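Local coordinates for serine-rich secreted cell wall anchored (LPXTG-motif ) protein (Lactobacillus reuteri ATCC 53608, PDB 5NXK), which probably acts as a cell-surface adhesin, using its beta-solenoid binding region to attach the bacterium to host surfaces in the gut, at residues L124-N129 with I169-N174; L132-S137 with N181-I186; R153-D158 with I253-N258. All blocks are in the same frame, centred on the assembly; numbering follows the deposited sequence.

Contact 1. Residues L124-N129 with I169-N174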
ATOM      1  N   LEU A 124      -5.111  -3.253  -1.952  1.00 23.23           N
ATOM      2  CA  LEU A 124      -5.295  -2.107  -1.071  1.00 21.72           C
ATOM      3  C   LEU A 124      -6.024  -1.005  -1.817  1.00 27.69           C
ATOM      4  O   LEU A 124      -5.523  -0.471  -2.813  1.00 24.24           O
ATOM      5  CB  LEU A 124      -3.953  -1.588  -0.554  1.00 24.43           C
ATOM      6  CG  LEU A 124      -3.990  -0.284   0.259  1.00 25.26           C
ATOM      7  CD1 LEU A 124      -4.747  -0.501   1.579  1.00 22.34           C
ATOM      8  CD2 LEU A 124      -2.577   0.214   0.534  1.00 23.17           C
ATOM      9  N   ASN A 125      -7.208  -0.650  -1.334  1.00 25.31           N
ATOM     10  CA  ASN A 125      -7.945   0.457  -1.926  1.00 26.77           C
ATOM     11  C   ASN A 125      -7.775   1.693  -1.049  1.00 29.91           C
ATOM     12  O   ASN A 125      -7.856   1.610   0.178  1.00 29.25           O
ATOM     13  CB  ASN A 125      -9.427   0.106  -2.092  1.00 22.80           C
ATOM     14  CG  ASN A 125      -9.639  -1.064  -3.020  1.00 27.93           C
ATOM     15  OD1 ASN A 125      -9.157  -1.065  -4.150  1.00 28.01           O
ATOM     16  ND2 ASN A 125     -10.352  -2.081  -2.548  1.00 32.00           N
ATOM     17  N   LEU A 126      -7.507   2.832  -1.682  1.00 23.91           N
ATOM     18  CA  LEU A 126      -7.288   4.074  -0.971  1.00 19.71           C
ATOM     19  C   LEU A 126      -8.367   5.049  -1.413  1.00 25.39           C
ATOM     20  O   LEU A 126      -8.438   5.419  -2.588  1.00 27.28           O
ATOM     21  CB  LEU A 126      -5.880   4.630  -1.238  1.00 21.36           C
ATOM     22  CG  LEU A 126      -4.737   3.690  -0.844  1.00 25.17           C
ATOM     23  CD1 LEU A 126      -3.386   4.296  -1.209  1.00 25.42           C
ATOM     24  CD2 LEU A 126      -4.805   3.351   0.657  1.00 23.61           C
ATOM     25  N   VAL A 127      -9.209   5.470  -0.469  1.00 25.37           N
ATOM     26  CA  VAL A 127     -10.456   6.157  -0.813  1.00 24.70           C
ATOM     27  C   VAL A 127     -10.569   7.491  -0.061  1.00 25.48           C
ATOM     28  O   VAL A 127     -10.035   7.641   1.044  1.00 28.67           O
ATOM     29  CB  VAL A 127     -11.696   5.261  -0.492  1.00 30.66           C
ATOM     30  CG1 VAL A 127     -12.985   5.898  -1.006  1.00 30.18           C
ATOM     31  CG2 VAL A 127     -11.535   3.864  -1.094  1.00 27.22           C
ATOM     32  N   GLY A 128     -11.264   8.451  -0.666  1.00 29.36           N
ATOM     33  CA  GLY A 128     -11.454   9.769  -0.077  1.00 31.93           C
ATOM     34  C   GLY A 128     -10.142  10.497   0.152  1.00 36.00           C
ATOM     35  O   GLY A 128      -9.206  10.387  -0.650  1.00 33.71           O
ATOM     36  N   ASN A 129     -10.071  11.248   1.246  1.00 28.69           N
ATOM     37  CA  ASN A 129      -8.885  12.030   1.547  1.00 32.27           C
ATOM     38  C   ASN A 129      -7.972  11.251   2.469  1.00 34.35           C
ATOM     39  O   ASN A 129      -8.120  11.284   3.686  1.00 35.25           O
ATOM     40  CB  ASN A 129      -9.269  13.380   2.147  1.00 38.39           C
ATOM     41  CG  ASN A 129     -10.072  14.218   1.177  1.00 41.38           C
ATOM     42  OD1 ASN A 129      -9.745  14.292  -0.003  1.00 46.11           O
ATOM     43  ND2 ASN A 129     -11.129  14.849   1.665  1.00 50.90           N
ATOM     44  N   ILE A 169      -2.890  -1.673  -5.870  1.00 18.14           N
ATOM     45  CA  ILE A 169      -3.206  -0.502  -5.054  1.00 23.47           C
ATOM     46  C   ILE A 169      -4.064   0.414  -5.923  1.00 24.93           C
ATOM     47  O   ILE A 169      -3.631   0.872  -6.986  1.00 22.32           O
ATOM     48  CB  ILE A 169      -1.944   0.220  -4.564  1.00 22.59           C
ATOM     49  CG1 ILE A 169      -1.108  -0.705  -3.674  1.00 20.04           C
ATOM     50  CG2 ILE A 169      -2.295   1.476  -3.782  1.00 20.15           C
ATOM     51  CD1 ILE A 169       0.207  -0.087  -3.287  1.00 23.49           C
ATOM     52  N   ASN A 170      -5.295   0.648  -5.490  1.00 19.54           N
ATOM     53  CA  ASN A 170      -6.230   1.425  -6.293  1.00 24.89           C
ATOM     54  C   ASN A 170      -6.553   2.725  -5.580  1.00 29.47           C
ATOM     55  O   ASN A 170      -7.081   2.706  -4.480  1.00 29.06           O
ATOM     56  CB  ASN A 170      -7.530   0.645  -6.528  1.00 19.95           C
ATOM     57  CG  ASN A 170      -7.307  -0.690  -7.210  1.00 25.03           C
ATOM     58  OD1 ASN A 170      -6.659  -0.769  -8.254  1.00 25.45           O
ATOM     59  ND2 ASN A 170      -7.841  -1.759  -6.608  1.00 18.93           N
ATOM     60  N   ILE A 171      -6.284   3.850  -6.221  1.00 22.99           N
ATOM     61  CA  ILE A 171      -6.721   5.140  -5.707  1.00 22.88           C
ATOM     62  C   ILE A 171      -8.101   5.373  -6.291  1.00 20.99           C
ATOM     63  O   ILE A 171      -8.269   5.471  -7.505  1.00 29.03           O
ATOM     64  CB  ILE A 171      -5.761   6.300  -6.073  1.00 24.15           C
ATOM     65  CG1 ILE A 171      -4.466   6.239  -5.251  1.00 28.75           C
ATOM     66  CG2 ILE A 171      -6.400   7.644  -5.768  1.00 22.43           C
ATOM     67  CD1 ILE A 171      -3.594   5.031  -5.480  1.00 27.42           C
ATOM     68  N   ALA A 172      -9.105   5.425  -5.426  1.00 25.44           N
ATOM     69  CA  ALA A 172     -10.483   5.447  -5.898  1.00 24.50           C
ATOM     70  C   ALA A 172     -10.791   6.709  -6.672  1.00 28.45           C
ATOM     71  O   ALA A 172     -10.134   7.730  -6.480  1.00 30.72           O
ATOM     72  CB  ALA A 172     -11.438   5.323  -4.724  1.00 26.68           C
ATOM     73  N   GLU A 173     -11.791   6.648  -7.544  1.00 26.38           N
ATOM     74  CA  GLU A 173     -12.276   7.858  -8.189  1.00 31.46           C
ATOM     75  C   GLU A 173     -12.611   8.921  -7.145  1.00 29.82           C
ATOM     76  O   GLU A 173     -13.092   8.602  -6.059  1.00 29.97           O
ATOM     77  CB  GLU A 173     -13.468   7.578  -9.101  1.00 34.15           C
ATOM     78  CG  GLU A 173     -14.716   7.067  -8.449  1.00 55.13           C
ATOM     79  CD  GLU A 173     -15.884   7.066  -9.429  1.00 66.07           C
ATOM     80  OE1 GLU A 173     -15.807   7.798 -10.442  1.00 67.01           O
ATOM     81  OE2 GLU A 173     -16.858   6.320  -9.198  1.00 68.25           O
ATOM     82  N   ASN A 174     -12.271  10.166  -7.470  1.00 28.25           N
ATOM     83  CA  ASN A 174     -12.477  11.341  -6.619  1.00 32.14           C
ATOM     84  C   ASN A 174     -11.628  11.373  -5.361  1.00 30.34           C
ATOM     85  O   ASN A 174     -11.723  12.312  -4.588  1.00 35.23           O
ATOM     86  CB  ASN A 174     -13.953  11.454  -6.220  1.00 31.00           C
ATOM     87  CG  ASN A 174     -14.852  11.532  -7.421  1.00 32.95           C
ATOM     88  OD1 ASN A 174     -14.563  12.255  -8.363  1.00 32.96           O
ATOM     89  ND2 ASN A 174     -15.914  10.740  -7.427  1.00 37.99           N
TER
HETATM   90  O   HOH W   1     -12.560   8.648  -3.240  1.00 33.76           O
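N170 and N125 lie side by side on neighbouring rungs of a parallel beta-solenoid, where strand 168-171 runs next to strand 122-127 with its axis 4.7 Å away. The backbone follows the parallel pattern: N170 gives its N-H to L124 O and receives that of L126, so it straddles its bridge partner N125. A third bond, from A172 N to L126 O (2.9 Å), continues the pairing past the end of strand 168-171. From its CB outward, the N170 side chain stays close to one atom, N125 OD1. N170 CB lies 3.4 Å from N125 OD1 and N170 CG 3.6 Å from it, while N170 ND2 donates to N125 OD1 at 2.9 Å in a nearly straight bond (167°). The oxygen lies almost in the N170 amide plane. The two side chains share nearly the same two torsions, CG anti to the carbonyl carbon in both, which keeps the amides within 20° of coplanar. N170 OD1 bonds to T204 OG1 on the following rung, and N125 ND2 reaches weakly back to T101 OG1, so the amides form part of a polar row across several coils. On the other face, L124, L126, I169 and I171 are buried in the solenoid interior. L126 CD1 approaches I169 CG2 at 4.0 Å and I171 CD1 at 4.3 Å, the leucine also packing on V177 of the next wall. At the strand ends, V127 CG2 meets A172 CB at 3.9 Å; past them, a water accepts from G128 N and donates to E173 O.

Contact 2. Residues L132-S137 with N181-I186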
ATOM      1  N   LEU A 132      -0.899   8.880   3.849  1.00 28.06           N
ATOM      2  CA  LEU A 132      -0.061   7.821   4.379  1.00 32.31           C
ATOM      3  C   LEU A 132       1.339   8.361   4.656  1.00 34.63           C
ATOM      4  O   LEU A 132       1.937   8.997   3.783  1.00 28.98           O
ATOM      5  CB  LEU A 132      -0.011   6.660   3.383  1.00 29.53           C
ATOM      6  CG  LEU A 132      -1.382   6.169   2.886  1.00 26.60           C
ATOM      7  CD1 LEU A 132      -1.188   5.082   1.858  1.00 24.48           C
ATOM      8  CD2 LEU A 132      -2.229   5.634   4.041  1.00 31.81           C
ATOM      9  N   ASN A 133       1.866   8.114   5.854  1.00 27.00           N
ATOM     10  CA  ASN A 133       3.167   8.661   6.215  1.00 27.99           C
ATOM     11  C   ASN A 133       4.161   7.571   6.594  1.00 29.11           C
ATOM     12  O   ASN A 133       3.975   6.868   7.578  1.00 28.99           O
ATOM     13  CB  ASN A 133       3.016   9.659   7.367  1.00 28.56           C
ATOM     14  CG  ASN A 133       2.094  10.815   7.013  1.00 32.33           C
ATOM     15  OD1 ASN A 133       2.503  11.786   6.367  1.00 34.84           O
ATOM     16  ND2 ASN A 133       0.827  10.695   7.400  1.00 26.36           N
ATOM     17  N   SER A 134       5.193   7.398   5.785  1.00 29.13           N
ATOM     18  CA  SER A 134       6.267   6.481   6.133  1.00 30.56           C
ATOM     19  C   SER A 134       7.330   7.266   6.904  1.00 29.54           C
ATOM     20  O   SER A 134       8.022   8.104   6.341  1.00 29.57           O
ATOM     21  CB  SER A 134       6.852   5.815   4.889  1.00 31.46           C
ATOM     22  OG  SER A 134       7.899   4.925   5.234  1.00 33.05           O
ATOM     23  N   VAL A 135       7.436   6.982   8.198  1.00 30.06           N
ATOM     24  CA  VAL A 135       8.272   7.737   9.127  1.00 31.53           C
ATOM     25  C   VAL A 135       9.166   6.810   9.954  1.00 33.94           C
ATOM     26  O   VAL A 135       8.876   5.620  10.101  1.00 33.44           O
ATOM     27  CB  VAL A 135       7.419   8.574  10.094  1.00 31.66           C
ATOM     28  CG1 VAL A 135       6.637   9.626   9.335  1.00 31.62           C
ATOM     29  CG2 VAL A 135       6.485   7.673  10.885  1.00 30.61           C
ATOM     30  N   LYS A 136      10.251   7.362  10.492  1.00 33.93           N
ATOM     31  CA  LYS A 136      11.200   6.575  11.276  1.00 36.07           C
ATOM     32  C   LYS A 136      10.731   6.459  12.716  1.00 34.16           C
ATOM     33  O   LYS A 136      11.135   5.564  13.460  1.00 32.40           O
ATOM     34  CB  LYS A 136      12.594   7.207  11.235  1.00 38.02           C
ATOM     35  CG  LYS A 136      13.295   7.079   9.901  1.00 38.75           C
ATOM     36  CD  LYS A 136      14.739   7.538  10.004  1.00 49.42           C
ATOM     37  CE  LYS A 136      15.537   7.100   8.788  1.00 60.66           C
ATOM     38  NZ  LYS A 136      15.256   7.979   7.623  1.00 64.15           N
ATOM     39  N   SER A 137       9.851   7.372  13.093  1.00 32.76           N
ATOM     40  CA  SER A 137       9.239   7.330  14.400  1.00 38.51           C
ATOM     41  C   SER A 137       7.999   8.202  14.414  1.00 36.44           C
ATOM     42  O   SER A 137       7.790   9.010  13.517  1.00 33.48           O
ATOM     43  CB  SER A 137      10.236   7.789  15.475  1.00 38.73           C
ATOM     44  OG  SER A 137      10.544   9.163  15.330  1.00 40.34           O
ATOM     45  N   ASN A 181       7.021  10.289   2.430  1.00 30.27           N
ATOM     46  CA  ASN A 181       7.987   9.269   2.809  1.00 33.36           C
ATOM     47  C   ASN A 181       9.288   9.901   3.284  1.00 30.95           C
ATOM     48  O   ASN A 181       9.988  10.577   2.525  1.00 30.19           O
ATOM     49  CB  ASN A 181       8.241   8.310   1.635  1.00 31.62           C
ATOM     50  CG  ASN A 181       8.939   7.022   2.060  1.00 31.27           C
ATOM     51  OD1 ASN A 181       9.516   6.936   3.137  1.00 30.19           O
ATOM     52  ND2 ASN A 181       8.876   6.009   1.201  1.00 25.63           N
ATOM     53  N   SER A 182       9.600   9.684   4.554  1.00 32.54           N
ATOM     54  CA  SER A 182      10.874  10.121   5.097  1.00 35.29           C
ATOM     55  C   SER A 182      11.568   8.953   5.794  1.00 36.37           C
ATOM     56  O   SER A 182      12.366   9.156   6.701  1.00 35.76           O
ATOM     57  CB  SER A 182      10.671  11.295   6.063  1.00 34.07           C
ATOM     58  OG  SER A 182       9.757  10.945   7.091  1.00 32.79           O
ATOM     59  N   ALA A 183      11.261   7.730   5.367  1.00 29.99           N
ATOM     60  CA  ALA A 183      11.707   6.554   6.109  1.00 32.19           C
ATOM     61  C   ALA A 183      12.161   5.387   5.242  1.00 34.60           C
ATOM     62  O   ALA A 183      13.042   4.621   5.644  1.00 33.56           O
ATOM     63  CB  ALA A 183      10.586   6.080   7.020  1.00 28.56           C
ATOM     64  N   THR A 184      11.560   5.232   4.066  1.00 29.60           N
ATOM     65  CA  THR A 184      11.829   4.038   3.268  1.00 30.08           C
ATOM     66  C   THR A 184      12.238   4.352   1.829  1.00 29.12           C
ATOM     67  O   THR A 184      12.018   5.464   1.339  1.00 28.29           O
ATOM     68  CB  THR A 184      10.601   3.100   3.283  1.00 31.66           C
ATOM     69  OG1 THR A 184       9.435   3.829   2.886  1.00 31.46           O
ATOM     70  CG2 THR A 184      10.370   2.546   4.711  1.00 27.27           C
ATOM     71  N   ASP A 185      12.839   3.368   1.158  1.00 25.06           N
ATOM     72  CA  ASP A 185      13.394   3.577  -0.177  1.00 23.60           C
ATOM     73  C   ASP A 185      12.331   3.629  -1.258  1.00 29.77           C
ATOM     74  O   ASP A 185      12.551   4.196  -2.334  1.00 24.99           O
ATOM     75  CB  ASP A 185      14.391   2.473  -0.530  1.00 29.42           C
ATOM     76  CG  ASP A 185      15.558   2.392   0.448  1.00 38.12           C
ATOM     77  OD1 ASP A 185      16.052   3.455   0.883  1.00 36.83           O
ATOM     78  OD2 ASP A 185      15.995   1.262   0.755  1.00 38.76           O
ATOM     79  N   ILE A 186      11.198   2.985  -1.002  1.00 25.41           N
ATOM     80  CA  ILE A 186      10.178   2.821  -2.037  1.00 27.53           C
ATOM     81  C   ILE A 186       8.812   3.216  -1.459  1.00 26.94           C
ATOM     82  O   ILE A 186       8.511   2.854  -0.332  1.00 24.48           O
ATOM     83  CB  ILE A 186      10.150   1.356  -2.572  1.00 20.25           C
ATOM     84  CG1 ILE A 186      11.538   0.950  -3.085  1.00 24.65           C
ATOM     85  CG2 ILE A 186       9.097   1.194  -3.671  1.00 21.80           C
ATOM     86  CD1 ILE A 186      11.634  -0.523  -3.472  1.00 24.44           C
TER
HETATM   87  O   HOH W   2       7.346  11.430   6.171  1.00 39.29           O
HETATM   88  O   HOH W   3      10.677  10.218   9.564  1.00 36.75           O
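N181 pairs with S134 where two successive coils of the solenoid leave their parallel sheet and turn. Its CG stands anti to the backbone N (chi1 -165°), which sets CG beside its own carbonyl carbon and turns OD1 to the following residues, where it accepts from A183 N (an Asx turn) and T184 N (extending it to an Asx motif); N181 OD1 also lies 3.4 Å from S134 CB. S182 then supplies the backbone link, its N donating to S134 O at 2.9 Å (168°). S182 OG bonds to two waters, one of which accepts from K136 N, and S182 O receives a long, weak bond from K136 NZ. At A183 the methyl group points toward 134-136, with CB 3.3 Å from both S134 O and V135 C. T184 completes the turn: OG1 takes a hydrogen bond from N181 ND2 at 2.8 Å and gives one to S134 OG at 3.0 Å. S134 OG in turn bonds to G110 O on the preceding coil, while N181 ND2 also reaches D187 OD1. Amide, two hydroxyls and a carbonyl thus form a relay in which each bond probably polarises the next; the buried side chains of N181, T184 and S134 are thereby linked, and S134 to the preceding coil.

Contact 3. Residues R153-D158 with I253-N258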
ATOM      1  N   ARG A 153      15.417  -8.018  -0.987  1.00 28.04           N
ATOM      2  CA  ARG A 153      16.515  -7.941  -1.945  1.00 33.40           C
ATOM      3  C   ARG A 153      16.058  -7.475  -3.331  1.00 34.97           C
ATOM      4  O   ARG A 153      14.929  -7.738  -3.739  1.00 31.45           O
ATOM      5  CB  ARG A 153      17.206  -9.303  -2.069  1.00 46.53           C
ATOM      6  CG  ARG A 153      18.598  -9.231  -2.690  1.00 64.24           C
ATOM      7  CD  ARG A 153      19.058 -10.586  -3.229  1.00 78.66           C
ATOM      8  NE  ARG A 153      20.243 -10.437  -4.068  1.00 88.66           N
ATOM      9  CZ  ARG A 153      20.220 -10.139  -5.365  1.00 95.76           C
ATOM     10  NH1 ARG A 153      19.064  -9.994  -6.006  1.00 92.86           N
ATOM     11  NH2 ARG A 153      21.359 -10.018  -6.032  1.00 98.85           N
ATOM     12  N   THR A 154      16.938  -6.760  -4.028  1.00 28.60           N
ATOM     13  CA  THR A 154      16.760  -6.422  -5.436  1.00 31.93           C
ATOM     14  C   THR A 154      18.127  -6.549  -6.109  1.00 36.86           C
ATOM     15  O   THR A 154      19.145  -6.620  -5.416  1.00 36.56           O
ATOM     16  CB  THR A 154      16.230  -4.988  -5.645  1.00 30.65           C
ATOM     17  OG1 THR A 154      17.314  -4.061  -5.486  1.00 33.67           O
ATOM     18  CG2 THR A 154      15.090  -4.652  -4.684  1.00 24.95           C
ATOM     19  N   PRO A 155      18.166  -6.560  -7.455  1.00 31.83           N
ATOM     20  CA  PRO A 155      19.478  -6.561  -8.112  1.00 37.12           C
ATOM     21  C   PRO A 155      20.353  -5.345  -7.778  1.00 43.41           C
ATOM     22  O   PRO A 155      21.551  -5.386  -8.050  1.00 43.67           O
ATOM     23  CB  PRO A 155      19.123  -6.565  -9.604  1.00 30.09           C
ATOM     24  CG  PRO A 155      17.758  -7.170  -9.658  1.00 35.07           C
ATOM     25  CD  PRO A 155      17.065  -6.688  -8.429  1.00 27.02           C
ATOM     26  N   ASP A 156      19.773  -4.290  -7.213  1.00 42.68           N
ATOM     27  CA  ASP A 156      20.552  -3.127  -6.800  1.00 47.33           C
ATOM     28  C   ASP A 156      20.681  -3.016  -5.286  1.00 45.64           C
ATOM     29  O   ASP A 156      20.790  -1.914  -4.746  1.00 49.76           O
ATOM     30  CB  ASP A 156      19.940  -1.839  -7.355  1.00 55.56           C
ATOM     31  CG  ASP A 156      20.008  -1.765  -8.871  1.00 69.78           C
ATOM     32  OD1 ASP A 156      20.861  -2.459  -9.468  1.00 76.00           O
ATOM     33  OD2 ASP A 156      19.223  -0.998  -9.469  1.00 74.87           O
ATOM     34  N   GLY A 157      20.639  -4.149  -4.595  1.00 40.53           N
ATOM     35  CA  GLY A 157      20.774  -4.135  -3.152  1.00 44.27           C
ATOM     36  C   GLY A 157      19.416  -4.153  -2.475  1.00 37.10           C
ATOM     37  O   GLY A 157      18.387  -4.025  -3.144  1.00 38.92           O
ATOM     38  N   ASP A 158      19.421  -4.309  -1.156  1.00 32.25           N
ATOM     39  CA  ASP A 158      18.191  -4.394  -0.371  1.00 32.18           C
ATOM     40  C   ASP A 158      17.479  -3.062  -0.367  1.00 34.45           C
ATOM     41  O   ASP A 158      18.118  -2.021  -0.232  1.00 36.70           O
ATOM     42  CB  ASP A 158      18.482  -4.805   1.076  1.00 38.55           C
ATOM     43  CG  ASP A 158      18.928  -6.250   1.210  1.00 47.77           C
ATOM     44  OD1 ASP A 158      18.830  -7.012   0.225  1.00 49.46           O
ATOM     45  OD2 ASP A 158      19.367  -6.624   2.318  1.00 57.30           O
ATOM     46  N   ILE A 253      11.537  -3.651 -13.549  1.00 27.09           N
ATOM     47  CA  ILE A 253      12.743  -4.413 -13.844  1.00 28.85           C
ATOM     48  C   ILE A 253      12.634  -5.750 -13.116  1.00 24.12           C
ATOM     49  O   ILE A 253      12.447  -5.774 -11.899  1.00 26.82           O
ATOM     50  CB  ILE A 253      14.027  -3.650 -13.397  1.00 27.68           C
ATOM     51  CG1 ILE A 253      14.212  -2.365 -14.223  1.00 25.31           C
ATOM     52  CG2 ILE A 253      15.258  -4.531 -13.550  1.00 28.14           C
ATOM     53  CD1 ILE A 253      15.450  -1.524 -13.796  1.00 29.57           C
ATOM     54  N   PRO A 254      12.707  -6.867 -13.857  1.00 23.16           N
ATOM     55  CA  PRO A 254      12.519  -8.174 -13.206  1.00 24.89           C
ATOM     56  C   PRO A 254      13.542  -8.432 -12.092  1.00 26.05           C
ATOM     57  O   PRO A 254      14.702  -8.029 -12.212  1.00 27.65           O
ATOM     58  CB  PRO A 254      12.686  -9.171 -14.354  1.00 26.08           C
ATOM     59  CG  PRO A 254      12.332  -8.375 -15.611  1.00 29.30           C
ATOM     60  CD  PRO A 254      12.828  -6.975 -15.325  1.00 25.23           C
ATOM     61  N   GLN A 255      13.093  -9.063 -11.011  1.00 26.86           N
ATOM     62  CA  GLN A 255      13.939  -9.363  -9.855  1.00 28.84           C
ATOM     63  C   GLN A 255      14.999 -10.424 -10.166  1.00 34.34           C
ATOM     64  O   GLN A 255      16.043 -10.481  -9.511  1.00 33.53           O
ATOM     65  CB  GLN A 255      13.069  -9.827  -8.681  1.00 27.40           C
ATOM     66  CG  GLN A 255      12.308  -8.695  -8.016  1.00 27.87           C
ATOM     67  CD  GLN A 255      13.175  -7.897  -7.054  1.00 31.26           C
ATOM     68  OE1 GLN A 255      13.805  -6.908  -7.447  1.00 29.82           O
ATOM     69  NE2 GLN A 255      13.179  -8.296  -5.777  1.00 28.37           N
ATOM     70  N   LEU A 256      14.706 -11.268 -11.156  1.00 34.85           N
ATOM     71  CA  LEU A 256      15.559 -12.404 -11.535  1.00 37.76           C
ATOM     72  C   LEU A 256      15.608 -12.573 -13.052  1.00 36.97           C
ATOM     73  O   LEU A 256      14.757 -12.041 -13.762  1.00 33.98           O
ATOM     74  CB  LEU A 256      15.063 -13.701 -10.908  1.00 33.84           C
ATOM     75  CG  LEU A 256      14.897 -13.749  -9.389  1.00 36.04           C
ATOM     76  CD1 LEU A 256      14.164 -15.015  -9.023  1.00 39.44           C
ATOM     77  CD2 LEU A 256      16.242 -13.660  -8.683  1.00 37.38           C
ATOM     78  N   GLU A 257      16.590 -13.334 -13.533  1.00 35.00           N
ATOM     79  CA  GLU A 257      16.785 -13.596 -14.967  1.00 44.07           C
ATOM     80  C   GLU A 257      15.722 -14.488 -15.627  1.00 45.96           C
ATOM     81  O   GLU A 257      15.539 -14.435 -16.843  1.00 50.88           O
ATOM     82  CB  GLU A 257      18.153 -14.256 -15.192  1.00 54.56           C
ATOM     83  CG  GLU A 257      19.364 -13.394 -14.910  1.00 65.57           C
ATOM     84  CD  GLU A 257      19.392 -12.120 -15.734  1.00 76.80           C
ATOM     85  OE1 GLU A 257      19.197 -12.209 -16.968  1.00 77.59           O
ATOM     86  OE2 GLU A 257      19.617 -11.035 -15.154  1.00 83.12           O
ATOM     87  N   ASN A 258      15.026 -15.314 -14.850  1.00 39.43           N
ATOM     88  CA  ASN A 258      14.051 -16.223 -15.462  1.00 45.99           C
ATOM     89  C   ASN A 258      12.627 -15.669 -15.455  1.00 46.37           C
ATOM     90  O   ASN A 258      11.660 -16.432 -15.471  1.00 41.57           O
ATOM     91  CB  ASN A 258      14.058 -17.574 -14.745  1.00 49.22           C
ATOM     92  CG  ASN A 258      13.704 -17.452 -13.271  1.00 58.21           C
ATOM     93  OD1 ASN A 258      13.738 -16.358 -12.701  1.00 52.95           O
ATOM     94  ND2 ASN A 258      13.370 -18.579 -12.644  1.00 63.00           N
TER
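Backbones of T154 and Q255 come no nearer than 6.0 Å between CA atoms, two irregular loops meeting through side chains, with T154 to G157 folded as a type I beta turn. Q255 bridges the gap. Its chain bends at chi2 (-80°), which carries the amide across so that NE2 donates to R153 O at 2.7 Å. The acceptor lies close to the Q255 amide plane, the donor lies in the carbonyl plane, and the N-H angle is a moderate 151°. The other end of the amide faces carbon: OE1 is 3.4 Å from P155 CD and 3.6 Å from T154 CB. The P155 ring crosses the glutamine at about a right angle and brings CG to 3.7 Å from Q255 O. T154 keeps its hydroxyl for its own turn, OG1 accepting from D156 N and donating to G157 O at 2.6 Å. On the solenoid side, W189 and K224 touch both T154 and Q255, and D156 OD2 forms a salt bridge with R251, at the end of the strand leading into 253-258. Here an ST turn within a type I turn lies on the tip of a long excursion from one solenoid coil, held at the surface against the connecting loop of a later coil.

Overall arrangement
The three contacts sample different parts of one beta-solenoid. Contacts 1 and 2 join the same two neighbouring coils in consecutive walls: strand 122-127 turns directly into strand 129-134, and although the contact centres are about 19 Å apart, L126 CD1 and L132 CD1 meet at 3.9 Å in the hydrophobic interior. Contact 3 instead ties the excursion that leaves the coil after strand 129-134 to a loop of a later coil. It lies about 29 Å from contact 1 between centres, on the opposite side of the chain's centre, and about 22 Å from contact 2, which it meets only in packing, with D185 OD2 4.0 Å from D158 O. Segments of all three alternate along the chain.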